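Local coordinates for protein disulfide isomerase (Salmonella enterica subsp. enterica serovar Typhimurium, PDB 3L9U) that probably introduces disulfide bonds into other proteins by passing on its own redox-active disulfide, as a thioredoxin-fold oxidoreductase of the DsbL type, at residues A22-I27 with V172-Y177; D50-L55 with L193-A198. One frame throughout, in Å; residues are numbered along the deposited sequence.

Contact 1: residues A22-I27 with V172-Y177; sequences ADKTLI and VVNGKY
Asn174 follows the end of strand 170-173 and fits its side chain against the type II turn from Ala22 to Thr25. Its CB lies 3.9 Å from Asp23 OD1. With chi1 at -69°, CG swings back beside the backbone N and comes within 3.4 Å of Asp23 OD1, the amide and carboxylate planes standing 70° apart. At the tip, OD1 takes a weak, bent bond from Lys24 N inside the turn (2.8 Å), while ND2 turns to Ala198 O, which Lys24 NZ also reaches. The backbone N of Asn174 donates to Thr25 O (3.0 Å). Farther along, Ile27 and Val172 form a hydrogen-bonded antiparallel pair, and Leu26 and Val173 the adjoining non-hydrogen-bonded pair, with Leu26 CD1 4.2 Å from Val173 CG2 on the face covered by helix 187-198. Where the strands part, a water joins Thr25 OG1, Gly175 N and, weakly, Val172 O, and Thr25 OG1 also donates to Ala22 O (2.6 Å). Past the last bridge, these central thioredoxin-fold strands thus stay paired through the backbone N of Asn174, with weaker help from its amide OD1 and the water, while the Thr25 hydroxyl ties up Ala22 O inside the turn.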
loop_
_atom_site.group_PDB
_atom_site.type_symbol
_atom_site.label_atom_id
_atom_site.label_comp_id
_atom_site.label_asym_id
_atom_site.label_seq_id
_atom_site.Cartn_x
_atom_site.Cartn_y
_atom_site.Cartn_z
ATOM N N ALA A 22 12.917 -4.581 -5.908
ATOM C CA ALA A 22 11.876 -3.572 -6.051
ATOM C C ALA A 22 12.230 -2.527 -7.099
ATOM O O ALA A 22 11.745 -1.397 -7.040
ATOM C CB ALA A 22 11.610 -2.915 -4.721
ATOM N N ASP A 23 13.075 -2.882 -8.062
ATOM C CA ASP A 23 13.427 -1.886 -9.069
ATOM C C ASP A 23 12.202 -1.527 -9.909
ATOM O O ASP A 23 11.317 -2.364 -10.139
ATOM C CB ASP A 23 14.588 -2.353 -9.945
ATOM C CG ASP A 23 15.146 -1.243 -10.824
ATOM O OD1 ASP A 23 15.193 -0.062 -10.392
ATOM O OD2 ASP A 23 15.554 -1.554 -11.964
ATOM N N LYS A 24 12.158 -0.271 -10.341
ATOM C CA LYS A 24 11.069 0.269 -11.144
ATOM C C LYS A 24 9.712 0.076 -10.485
ATOM O O LYS A 24 8.731 -0.322 -11.132
ATOM C CB LYS A 24 11.089 -0.296 -12.565
ATOM C CG LYS A 24 12.373 0.007 -13.320
ATOM C CD LYS A 24 12.664 1.498 -13.344
ATOM C CE LYS A 24 13.665 1.838 -14.448
ATOM N NZ LYS A 24 14.794 2.635 -13.926
ATOM N N THR A 25 9.661 0.372 -9.190
ATOM C CA THR A 25 8.398 0.367 -8.455
ATOM C C THR A 25 8.179 1.679 -7.726
ATOM O O THR A 25 9.136 2.362 -7.338
ATOM C CB THR A 25 8.329 -0.746 -7.385
ATOM O OG1 THR A 25 9.377 -0.567 -6.414
ATOM C CG2 THR A 25 8.434 -2.133 -8.028
ATOM N N LEU A 26 6.904 2.021 -7.559
ATOM C CA LEU A 26 6.479 2.999 -6.568
ATOM C C LEU A 26 5.779 2.191 -5.489
ATOM O O LEU A 26 4.639 1.755 -5.664
ATOM C CB LEU A 26 5.521 4.032 -7.171
ATOM C CG LEU A 26 4.911 5.032 -6.183
ATOM C CD1 LEU A 26 6.004 5.821 -5.458
ATOM C CD2 LEU A 26 3.940 5.963 -6.895
ATOM N N ILE A 27 6.489 1.936 -4.401
ATOM C CA ILE A 27 5.918 1.217 -3.278
ATOM C C ILE A 27 5.227 2.221 -2.365
ATOM O O ILE A 27 5.765 3.294 -2.094
ATOM C CB ILE A 27 7.002 0.435 -2.494
ATOM C CG1 ILE A 27 7.379 -0.835 -3.273
ATOM C CG2 ILE A 27 6.499 0.077 -1.088
ATOM C CD1 ILE A 27 8.600 -1.595 -2.730
ATOM N N VAL A 172 8.063 4.813 -1.538
ATOM C CA VAL A 172 9.450 4.464 -1.814
ATOM C C VAL A 172 9.610 4.218 -3.299
ATOM O O VAL A 172 8.759 3.584 -3.914
ATOM C CB VAL A 172 9.860 3.188 -1.036
ATOM C CG1 VAL A 172 11.315 2.810 -1.327
ATOM C CG2 VAL A 172 9.655 3.394 0.462
ATOM N N VAL A 173 10.684 4.743 -3.886
ATOM C CA VAL A 173 10.926 4.545 -5.312
ATOM C C VAL A 173 12.118 3.613 -5.525
ATOM O O VAL A 173 13.187 3.811 -4.928
ATOM C CB VAL A 173 11.188 5.880 -6.032
ATOM C CG1 VAL A 173 11.396 5.647 -7.533
ATOM C CG2 VAL A 173 10.027 6.858 -5.786
ATOM N N ASN A 174 11.925 2.590 -6.359
ATOM C CA ASN A 174 12.959 1.593 -6.682
ATOM C C ASN A 174 13.500 0.858 -5.455
ATOM O O ASN A 174 14.610 0.323 -5.479
ATOM C CB ASN A 174 14.115 2.217 -7.475
ATOM C CG ASN A 174 13.709 2.623 -8.876
ATOM O OD1 ASN A 174 12.600 2.333 -9.316
ATOM N ND2 ASN A 174 14.611 3.296 -9.589
ATOM N N GLY A 175 12.703 0.837 -4.387
ATOM C CA GLY A 175 13.095 0.217 -3.136
ATOM C C GLY A 175 14.165 0.979 -2.375
ATOM O O GLY A 175 14.570 0.556 -1.293
ATOM N N LYS A 176 14.602 2.114 -2.924
ATOM C CA LYS A 176 15.805 2.795 -2.433
ATOM C C LYS A 176 15.583 4.202 -1.877
ATOM O O LYS A 176 16.289 4.625 -0.957
ATOM C CB LYS A 176 16.865 2.845 -3.541
ATOM C CG LYS A 176 17.422 1.484 -3.890
ATOM C CD LYS A 176 18.361 1.559 -5.087
ATOM C CE LYS A 176 18.949 0.197 -5.414
ATOM N NZ LYS A 176 20.429 0.276 -5.553
ATOM N N TYR A 177 14.619 4.931 -2.436
ATOM C CA TYR A 177 14.443 6.342 -2.089
ATOM C C TYR A 177 13.107 6.546 -1.411
ATOM O O TYR A 177 12.057 6.299 -2.006
ATOM C CB TYR A 177 14.530 7.230 -3.333
ATOM C CG TYR A 177 15.772 6.990 -4.148
ATOM C CD1 TYR A 177 16.982 7.560 -3.781
ATOM C CD2 TYR A 177 15.738 6.183 -5.269
ATOM C CE1 TYR A 177 18.125 7.328 -4.511
ATOM C CE2 TYR A 177 16.871 5.953 -6.010
ATOM C CZ TYR A 177 18.061 6.528 -5.628
ATOM O OH TYR A 177 19.198 6.302 -6.366
HETATM O O HOH W 1 15.188 -2.919 -5.053
HETATM O O HOH W 2 9.936 1.112 -4.330
#

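Contact 2: residues D50-L55 with L193-A198; sequences DKVADL and LVRELA
Val52 and Val194 make the close-packed side of this contact, between the C-terminal end of helix 45-52 and the last turns of helix 187-198. Their side chains cross at about a right angle, and Val52 CG1 lies 3.9 Å from Val194 CG1. The same methyl also rests 3.7 Å from Arg195 CG, so that the aliphatic root of the arginine slides past Val52 and extends the apolar patch. Helix 45-52, which leads to strand 57-62, thus packs on the last helix of the thioredoxin-fold domain, and Val194 continues inward to Val173 and Ile179 of the sheet; both valines are buried.

Toward the exposed side the contact turns polar. The arginine chain leaves the helix extended and then bends at chi3 (71°), which brings the guanidinium over the turn that follows helix 45-52. There it meets the carboxylate of Asp54 end-on: NH1 donates to OD1 at 2.9 Å and NH2 to OD2 at 3.1 Å. Each oxygen uses its syn lone pair, and the two flat groups are nearly coplanar, 13° apart. NH1 also lies 3.1 Å from Lys51 O, near the guanidinium plane. One face of the guanidinium carries Leu55, whose CD1 sits over its centre, 3.6 Å from Arg195 CZ. The leucine lies across the arginine chain and is itself only partly exposed, whereas Asp54 lies at the surface.

The salt bridge joins turn and helix at the surface, the valines beneath. Two bonds to one carboxylate and a methyl over one face together restrict rotation of the guanidinium. Since Asp54 is exposed, water probably weakens the electrostatic gain of the pair, but the paired geometry should still favour a charged carboxylate.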
loop_
_atom_site.group_PDB
_atom_site.type_symbol
_atom_site.label_atom_id
_atom_site.label_comp_id
_atom_site.label_asym_id
_atom_site.label_seq_id
_atom_site.Cartn_x
_atom_site.Cartn_y
_atom_site.Cartn_z
ATOM N N ASP A 50 -0.759 7.137 -11.782
ATOM C CA ASP A 50 -1.077 7.226 -13.186
ATOM C C ASP A 50 -0.036 7.988 -13.966
ATOM O O ASP A 50 0.332 7.612 -15.022
ATOM C CB ASP A 50 -2.419 7.879 -13.375
ATOM C CG ASP A 50 -3.559 6.998 -12.962
ATOM O OD1 ASP A 50 -4.639 7.538 -12.730
ATOM O OD2 ASP A 50 -3.423 5.764 -12.884
ATOM N N LYS A 51 0.404 9.085 -13.413
ATOM C CA LYS A 51 1.396 9.933 -14.073
ATOM C C LYS A 51 2.758 9.259 -14.257
ATOM O O LYS A 51 3.521 9.646 -15.138
ATOM C CB LYS A 51 1.580 11.254 -13.325
ATOM C CG LYS A 51 0.436 12.241 -13.495
ATOM C CD LYS A 51 0.660 13.455 -12.611
ATOM C CE LYS A 51 -0.436 14.484 -12.791
ATOM N NZ LYS A 51 -0.453 15.040 -14.180
ATOM N N VAL A 52 3.068 8.261 -13.435
ATOM C CA VAL A 52 4.376 7.617 -13.517
ATOM C C VAL A 52 4.311 6.161 -13.986
ATOM O O VAL A 52 5.312 5.451 -13.962
ATOM C CB VAL A 52 5.133 7.697 -12.170
ATOM C CG1 VAL A 52 5.262 9.145 -11.733
ATOM C CG2 VAL A 52 4.426 6.873 -11.093
ATOM N N ALA A 53 3.131 5.734 -14.428
ATOM C CA ALA A 53 2.879 4.327 -14.741
ATOM C C ALA A 53 3.699 3.835 -15.931
ATOM O O ALA A 53 3.884 2.631 -16.112
ATOM C CB ALA A 53 1.381 4.109 -14.992
ATOM N N ASP A 54 4.200 4.773 -16.729
ATOM C CA ASP A 54 5.061 4.436 -17.855
ATOM C C ASP A 54 6.476 4.084 -17.399
ATOM O O ASP A 54 7.256 3.525 -18.171
ATOM C CB ASP A 54 5.111 5.587 -18.865
ATOM C CG ASP A 54 5.622 6.887 -18.256
ATOM O OD1 ASP A 54 5.044 7.354 -17.257
ATOM O OD2 ASP A 54 6.594 7.461 -18.793
ATOM N N LEU A 55 6.798 4.408 -16.148
ATOM C CA LEU A 55 8.150 4.214 -15.615
ATOM C C LEU A 55 8.209 3.202 -14.468
ATOM O O LEU A 55 9.115 2.366 -14.417
ATOM C CB LEU A 55 8.742 5.542 -15.129
ATOM C CG LEU A 55 9.265 6.573 -16.124
ATOM C CD1 LEU A 55 9.783 7.791 -15.363
ATOM C CD2 LEU A 55 10.360 5.970 -16.985
ATOM N N LEU A 193 8.956 14.117 -8.862
ATOM C CA LEU A 193 9.892 13.591 -7.870
ATOM C C LEU A 193 10.084 12.088 -8.071
ATOM O O LEU A 193 11.215 11.587 -8.117
ATOM C CB LEU A 193 9.389 13.892 -6.458
ATOM C CG LEU A 193 10.155 13.251 -5.300
ATOM C CD1 LEU A 193 11.656 13.588 -5.348
ATOM C CD2 LEU A 193 9.529 13.667 -3.976
ATOM N N VAL A 194 8.977 11.364 -8.188
ATOM C CA VAL A 194 9.055 9.929 -8.464
ATOM C C VAL A 194 9.825 9.638 -9.761
ATOM O O VAL A 194 10.668 8.743 -9.789
ATOM C CB VAL A 194 7.651 9.274 -8.506
ATOM C CG1 VAL A 194 7.726 7.832 -9.036
ATOM C CG2 VAL A 194 7.005 9.341 -7.106
ATOM N N ARG A 195 9.547 10.390 -10.829
ATOM C CA ARG A 195 10.229 10.155 -12.104
ATOM C C ARG A 195 11.727 10.414 -11.989
ATOM O O ARG A 195 12.542 9.675 -12.541
ATOM C CB ARG A 195 9.624 11.012 -13.215
ATOM C CG ARG A 195 8.141 10.769 -13.434
ATOM C CD ARG A 195 7.581 11.661 -14.530
ATOM N NE ARG A 195 8.062 11.243 -15.838
ATOM C CZ ARG A 195 7.500 10.292 -16.577
ATOM N NH1 ARG A 195 6.417 9.653 -16.144
ATOM N NH2 ARG A 195 8.022 9.981 -17.755
ATOM N N GLU A 196 12.087 11.464 -11.264
ATOM C CA GLU A 196 13.492 11.790 -11.032
ATOM C C GLU A 196 14.197 10.672 -10.259
ATOM O O GLU A 196 15.313 10.260 -10.602
ATOM C CB GLU A 196 13.580 13.109 -10.261
ATOM C CG GLU A 196 14.987 13.593 -9.952
ATOM C CD GLU A 196 15.009 15.071 -9.598
ATOM O OE1 GLU A 196 14.542 15.887 -10.424
ATOM O OE2 GLU A 196 15.490 15.422 -8.496
ATOM N N LEU A 197 13.547 10.174 -9.214
ATOM C CA LEU A 197 14.143 9.124 -8.395
ATOM C C LEU A 197 14.245 7.816 -9.169
ATOM O O LEU A 197 15.201 7.052 -9.000
ATOM C CB LEU A 197 13.314 8.912 -7.127
ATOM C CG LEU A 197 13.310 10.102 -6.162
ATOM C CD1 LEU A 197 12.370 9.858 -4.989
ATOM C CD2 LEU A 197 14.733 10.407 -5.678
ATOM N N ALA A 198 13.264 7.570 -10.033
ATOM C CA ALA A 198 13.151 6.289 -10.723
ATOM C C ALA A 198 14.252 6.106 -11.748
ATOM O O ALA A 198 14.610 4.977 -12.094
ATOM C CB ALA A 198 11.789 6.170 -11.396
#

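In the fold
From the N terminus, the chain passes through 22-27 into a central strand, continues past the CxxC motif at the start of helix 35-43, and reaches 50-55 just before strand 57-62. That strand and a run of helices up to residue 166 follow before the chain returns to the sheet. Contact 1 closes the first long loop at 172-177, 145 residues on, and contact 2 closes the second at 193-198. Because their segments alternate, the two closures cross instead of nesting. Contact 1 joins the middle of the sheet, whereas contact 2 sets helix 187-198 against the end of helix 45-52. Their centres are about 10 Å apart, and they touch where Val173 CG1 packs on Ala198 N.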